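PDB 1Y13: 6-pyruvoyl tetrahydropterin synthase from Plasmodium falciparum, which is a zinc-binding member of the tunnelling-fold (T-fold) proteins, assembled from six chains and modelled with biopterin. Local coordinates for residues 22-27 and 57-62; 62-67 and 157-162. All blocks are in the same frame, centred on the assembly; numbering follows the deposited sequence.

Contact 1 is the more buried of the two: strands 21-41 and 49-62 pair along the main antiparallel sheet, with aliphatic side chains on one face and an ion network on the other. Contact 2 lies at the surface, where the loop leaving strand 49-62 meets the loop between helix 152-157 and strand 162-168. The two share Tyr62 and follow one another along the chain, and backbone hydrogen bonds of Arg60 to His161 and Tyr162 join them. Repeated backbone hydrogen bonds hold contact 1, whereas contact 2 relies on arginine side chains, a carboxylate and a water. Both also touch the second subunit.

Contact 1 of 2, residues 22-27 and 57-62; sequences AEVSVE and LKVRGY
Glu23 and Arg60 lie side by side with their flat ends nearly coplanar, the carboxylate 29° from the guanidinium plane and set at its edge, while Tyr162 makes a cation-pi contact with the same guanidinium. They sit on two neighbouring antiparallel strands of the T-fold sheet. The grip is side-on and converges on one oxygen: Arg60 NE reaches Glu23 OE2 at 2.7 Å on its anti side, and Arg60 NH2 reaches the same OE2 at 3.0 Å. CG of Arg60 is anti to the backbone N (chi1 -172°), and a bend at chi3 then turns NE and NH2 onto that oxygen. The other oxygen, Glu23 OE1, makes a long salt bridge of 3.6 Å with Lys58 NZ, so one acid is shared by two bases; long flexible chains suit this partly exposed face.

Beneath the ions the backbone follows regular register. Ala22 with Gly61, Val24 with Val59 and Val26 with Leu57 are hydrogen-bonded pairs, each joined by two N-H to O bonds; Glu23 with Arg60 and Ser25 with Lys58 are the non-hydrogen-bonded pairs between them. The small Ser25 brings its CB within 3.7 Å of Lys58 CB.

The opposite face is aliphatic. Beta-branched valines favour an extended backbone; Val24 and Val26 pack on Phe72 of helix 72-86, and Leu57 packs on Val79 of the same helix. Val24 also has its side chain about 4 Å from a bound biopterin. Residues 22-26 pair in addition with a strand of the second subunit, which carries the sheet across the interface. On the aliphatic face the Val24 and Val59 side chains cross obliquely, Val24 CG2 lying 3.9 Å from Val59 CG2.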
loop_
_atom_site.group_PDB
_atom_site.type_symbol
_atom_site.label_atom_id
_atom_site.label_comp_id
_atom_site.label_asym_id
_atom_site.label_seq_id
_atom_site.Cartn_x
_atom_site.Cartn_y
_atom_site.Cartn_z
ATOM N N ALA A 22 23.521 5.253 10.548
ATOM C CA ALA A 22 22.542 5.152 9.481
ATOM C C ALA A 22 21.875 3.778 9.565
ATOM O O ALA A 22 22.477 2.837 10.061
ATOM C CB ALA A 22 23.220 5.330 8.146
ATOM N N GLU A 23 20.639 3.672 9.090
ATOM C CA GLU A 23 19.928 2.387 9.054
ATOM C C GLU A 23 19.613 1.966 7.643
ATOM O O GLU A 23 19.442 2.809 6.760
ATOM C CB GLU A 23 18.642 2.449 9.869
ATOM C CG GLU A 23 18.885 2.765 11.334
ATOM C CD GLU A 23 17.628 3.093 12.138
ATOM O OE1 GLU A 23 16.651 3.613 11.558
ATOM O OE2 GLU A 23 17.629 2.842 13.365
ATOM N N VAL A 24 19.579 0.652 7.418
ATOM C CA VAL A 24 18.989 0.095 6.198
ATOM C C VAL A 24 17.915 -0.918 6.605
ATOM O O VAL A 24 18.031 -1.592 7.643
ATOM C CB VAL A 24 20.029 -0.564 5.249
ATOM C CG1 VAL A 24 20.909 0.491 4.572
ATOM C CG2 VAL A 24 20.906 -1.595 5.992
ATOM N N SER A 25 16.851 -0.989 5.819
ATOM C CA SER A 25 15.793 -1.968 6.053
ATOM C C SER A 25 15.297 -2.528 4.765
ATOM O O SER A 25 15.341 -1.870 3.723
ATOM C CB SER A 25 14.602 -1.422 6.866
ATOM O OG SER A 25 13.971 -0.349 6.231
ATOM N N VAL A 26 14.841 -3.768 4.864
ATOM C CA VAL A 26 14.237 -4.479 3.745
ATOM C C VAL A 26 12.874 -5.022 4.196
ATOM O O VAL A 26 12.706 -5.441 5.333
ATOM C CB VAL A 26 15.161 -5.614 3.219
ATOM C CG1 VAL A 26 16.419 -5.022 2.629
ATOM C CG2 VAL A 26 15.531 -6.579 4.366
ATOM N N GLU A 27 11.904 -4.965 3.302
ATOM C CA GLU A 27 10.554 -5.447 3.579
ATOM C C GLU A 27 9.974 -5.894 2.268
ATOM O O GLU A 27 10.214 -5.254 1.253
ATOM C CB GLU A 27 9.693 -4.320 4.168
ATOM C CG GLU A 27 9.170 -3.312 3.133
ATOM C CD GLU A 27 8.565 -2.050 3.773
ATOM N N LEU A 57 13.171 -6.467 8.247
ATOM C CA LEU A 57 14.426 -6.389 8.978
ATOM C C LEU A 57 15.097 -5.028 8.813
ATOM O O LEU A 57 15.237 -4.529 7.702
ATOM C CB LEU A 57 15.401 -7.452 8.471
ATOM C CG LEU A 57 16.835 -7.478 9.034
ATOM C CD1 LEU A 57 16.838 -7.696 10.545
ATOM C CD2 LEU A 57 17.656 -8.586 8.353
ATOM N N LYS A 58 15.533 -4.459 9.928
ATOM C CA LYS A 58 16.257 -3.209 9.915
ATOM C C LYS A 58 17.522 -3.337 10.776
ATOM O O LYS A 58 17.488 -3.949 11.848
ATOM C CB LYS A 58 15.343 -2.110 10.425
ATOM C CG LYS A 58 16.000 -0.789 10.650
ATOM C CD LYS A 58 14.953 0.239 10.949
ATOM C CE LYS A 58 14.693 0.318 12.434
ATOM N NZ LYS A 58 13.897 1.545 12.708
ATOM N N VAL A 59 18.638 -2.813 10.274
ATOM C CA VAL A 59 19.899 -2.800 11.016
ATOM C C VAL A 59 20.472 -1.385 11.070
ATOM O O VAL A 59 20.366 -0.622 10.122
ATOM C CB VAL A 59 20.974 -3.875 10.525
ATOM C CG1 VAL A 59 20.299 -5.207 10.128
ATOM C CG2 VAL A 59 21.789 -3.378 9.364
ATOM N N ARG A 60 21.057 -1.043 12.209
ATOM C CA ARG A 60 21.666 0.265 12.388
ATOM C C ARG A 60 23.173 0.091 12.474
ATOM O O ARG A 60 23.677 -0.727 13.253
ATOM C CB ARG A 60 21.121 0.915 13.644
ATOM C CG ARG A 60 21.541 2.344 13.843
ATOM C CD ARG A 60 21.025 2.838 15.185
ATOM N NE ARG A 60 19.573 2.677 15.254
ATOM C CZ ARG A 60 18.866 2.539 16.372
ATOM N NH1 ARG A 60 19.457 2.553 17.569
ATOM N NH2 ARG A 60 17.553 2.392 16.285
ATOM N N GLY A 61 23.878 0.847 11.646
ATOM C CA GLY A 61 25.323 0.786 11.566
ATOM C C GLY A 61 25.868 2.125 11.118
ATOM O O GLY A 61 25.411 3.158 11.584
ATOM N N TYR A 62 26.852 2.080 10.224
ATOM C CA TYR A 62 27.530 3.251 9.685
ATOM C C TYR A 62 27.780 3.016 8.222
ATOM O O TYR A 62 27.924 1.873 7.794
ATOM C CB TYR A 62 28.880 3.492 10.402
ATOM C CG TYR A 62 28.689 3.757 11.870
ATOM C CD1 TYR A 62 28.462 5.046 12.333
ATOM C CD2 TYR A 62 28.665 2.703 12.798
ATOM C CE1 TYR A 62 28.248 5.293 13.679
ATOM C CE2 TYR A 62 28.445 2.945 14.149
ATOM C CZ TYR A 62 28.240 4.248 14.575
ATOM O OH TYR A 62 28.019 4.518 15.896
#

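Contact 2 of 2, residues 62-67 and 157-162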
loop_
_atom_site.group_PDB
_atom_site.type_symbol
_atom_site.label_atom_id
_atom_site.label_comp_id
_atom_site.label_asym_id
_atom_site.label_seq_id
_atom_site.Cartn_x
_atom_site.Cartn_y
_atom_site.Cartn_z
ATOM N N TYR A 62 26.852 2.080 10.224
ATOM C CA TYR A 62 27.530 3.251 9.685
ATOM C C TYR A 62 27.780 3.016 8.222
ATOM O O TYR A 62 27.924 1.873 7.794
ATOM C CB TYR A 62 28.880 3.492 10.402
ATOM C CG TYR A 62 28.689 3.757 11.870
ATOM C CD1 TYR A 62 28.462 5.046 12.333
ATOM C CD2 TYR A 62 28.665 2.703 12.798
ATOM C CE1 TYR A 62 28.248 5.293 13.679
ATOM C CE2 TYR A 62 28.445 2.945 14.149
ATOM C CZ TYR A 62 28.240 4.248 14.575
ATOM O OH TYR A 62 28.019 4.518 15.896
ATOM N N VAL A 63 27.826 4.084 7.448
ATOM C CA VAL A 63 28.219 3.960 6.059
ATOM C C VAL A 63 29.700 3.534 6.023
ATOM O O VAL A 63 30.546 4.242 6.519
ATOM C CB VAL A 63 27.976 5.286 5.280
ATOM C CG1 VAL A 63 28.461 5.160 3.854
ATOM C CG2 VAL A 63 26.485 5.663 5.314
ATOM N N ARG A 64 29.992 2.364 5.465
ATOM C CA ARG A 64 31.368 1.862 5.414
ATOM C C ARG A 64 32.065 2.315 4.141
ATOM O O ARG A 64 31.461 2.998 3.317
ATOM C CB ARG A 64 31.417 0.334 5.493
ATOM C CG ARG A 64 30.623 -0.312 6.618
ATOM C CD ARG A 64 30.643 0.464 7.932
ATOM N NE ARG A 64 31.959 0.717 8.515
ATOM C CZ ARG A 64 32.846 -0.223 8.821
ATOM N NH1 ARG A 64 32.579 -1.490 8.535
ATOM N NH2 ARG A 64 34.007 0.103 9.380
ATOM N N ASP A 65 33.319 1.895 3.973
ATOM C CA ASP A 65 34.113 2.249 2.789
ATOM C C ASP A 65 33.625 1.667 1.450
ATOM O O ASP A 65 34.097 2.068 0.399
ATOM C CB ASP A 65 35.624 1.988 3.006
ATOM C CG ASP A 65 36.006 0.492 3.018
ATOM O OD1 ASP A 65 35.175 -0.399 2.720
ATOM O OD2 ASP A 65 37.185 0.206 3.335
ATOM N N ASP A 66 32.686 0.721 1.492
ATOM C CA ASP A 66 32.046 0.247 0.265
ATOM C C ASP A 66 30.784 1.059 -0.087
ATOM O O ASP A 66 30.171 0.840 -1.142
ATOM C CB ASP A 66 31.762 -1.273 0.314
ATOM C CG ASP A 66 30.885 -1.692 1.498
ATOM O OD1 ASP A 66 30.527 -0.850 2.346
ATOM O OD2 ASP A 66 30.536 -2.885 1.578
ATOM N N GLY A 67 30.402 1.983 0.801
ATOM C CA GLY A 67 29.236 2.844 0.604
ATOM C C GLY A 67 27.938 2.373 1.250
ATOM O O GLY A 67 26.917 3.035 1.136
ATOM N N SER A 157 32.274 -6.493 12.599
ATOM C CA SER A 157 33.326 -5.926 11.739
ATOM C C SER A 157 32.819 -4.692 10.956
ATOM O O SER A 157 33.590 -3.788 10.624
ATOM C CB SER A 157 33.888 -6.987 10.781
ATOM O OG SER A 157 32.884 -7.484 9.902
ATOM N N ARG A 158 31.514 -4.661 10.680
ATOM C CA ARG A 158 30.892 -3.523 10.006
ATOM C C ARG A 158 30.366 -2.488 11.003
ATOM O O ARG A 158 29.838 -1.455 10.615
ATOM C CB ARG A 158 29.799 -3.997 9.029
ATOM C CG ARG A 158 30.378 -4.885 7.917
ATOM C CD ARG A 158 29.428 -5.114 6.758
ATOM N NE ARG A 158 29.054 -3.866 6.093
ATOM C CZ ARG A 158 29.613 -3.366 4.991
ATOM N NH1 ARG A 158 30.601 -3.997 4.370
ATOM N NH2 ARG A 158 29.153 -2.221 4.496
ATOM N N HIS A 159 30.526 -2.773 12.289
ATOM C CA HIS A 159 30.098 -1.866 13.369
ATOM C C HIS A 159 28.577 -1.681 13.443
ATOM O O HIS A 159 28.082 -0.618 13.838
ATOM C CB HIS A 159 30.791 -0.505 13.277
ATOM C CG HIS A 159 32.253 -0.537 13.597
ATOM N ND1 HIS A 159 32.736 -0.843 14.852
ATOM C CD2 HIS A 159 33.337 -0.240 12.840
ATOM C CE1 HIS A 159 34.056 -0.759 14.848
ATOM N NE2 HIS A 159 34.445 -0.390 13.640
ATOM N N ILE A 160 27.859 -2.727 13.074
ATOM C CA ILE A 160 26.410 -2.792 13.256
ATOM C C ILE A 160 26.128 -3.066 14.744
ATOM O O ILE A 160 26.695 -4.003 15.325
ATOM C CB ILE A 160 25.805 -3.866 12.332
ATOM C CG1 ILE A 160 25.870 -3.360 10.878
ATOM C CG2 ILE A 160 24.350 -4.214 12.742
ATOM C CD1 ILE A 160 25.946 -4.453 9.831
ATOM N N HIS A 161 25.298 -2.229 15.362
ATOM C CA HIS A 161 25.124 -2.278 16.822
ATOM C C HIS A 161 23.683 -2.523 17.249
ATOM O O HIS A 161 23.397 -2.661 18.437
ATOM C CB HIS A 161 25.716 -1.022 17.509
ATOM C CG HIS A 161 25.275 0.275 16.892
ATOM N ND1 HIS A 161 25.843 0.784 15.742
ATOM C CD2 HIS A 161 24.309 1.153 17.255
ATOM C CE1 HIS A 161 25.247 1.922 15.424
ATOM N NE2 HIS A 161 24.315 2.170 16.326
ATOM N N TYR A 162 22.780 -2.620 16.279
ATOM C CA TYR A 162 21.366 -2.730 16.587
ATOM C C TYR A 162 20.638 -3.416 15.449
ATOM O O TYR A 162 20.885 -3.134 14.283
ATOM C CB TYR A 162 20.777 -1.343 16.851
ATOM C CG TYR A 162 19.280 -1.309 17.069
ATOM C CD1 TYR A 162 18.735 -1.525 18.331
ATOM C CD2 TYR A 162 18.418 -1.040 16.019
ATOM C CE1 TYR A 162 17.373 -1.477 18.536
ATOM C CE2 TYR A 162 17.053 -0.982 16.211
ATOM C CZ TYR A 162 16.539 -1.206 17.469
ATOM O OH TYR A 162 15.184 -1.149 17.662
HETATM O O HOH W 1 27.571 -0.698 9.332
#
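Arg64 and Arg158 cross with their guanidinium planes 80° apart, and it is the aliphatic part of Arg64 that touches the other group: Arg64 CG rests over one face of the Arg158 guanidinium, 3.2 Å from Arg158 NH2. Arg158 meanwhile points end-on at Asp66. Its NH2 reaches the syn lone pair of Asp66 OD1 at 2.9 Å, almost straight at 168°, and its NH1 meets Asp66 OD2 at 3.0 Å from above the carboxylate plane. A third nitrogen, Arg158 NE, bonds to Val69 O, which helps fix the rotation of the group.

Bends at chi2 and chi3 fold Arg64 back, laying one face of its guanidinium over Arg158 O and His159 CD2. From there Arg64 NH1 makes a bent bond of 3.3 Å to a lone pair of Ser157 O; a positive group probably suits this carbonyl at a helix end. The His159 ring turns its edge to Arg64 NH2.

Tyr62 presents its ring edge to His159 O, with CD2 3.5 Å from that oxygen, which also accepts from His161 ND1. The Tyr62 and His161 rings meet obliquely, and a water links Tyr62 N to Arg158 O. This surface junction joins a type I beta turn, Arg64 to Gly67, whose last residue has a positive phi at which a CB would press on the preceding carbonyl O, to a Schellman motif after helix 152-157, in which His159 takes the positive phi.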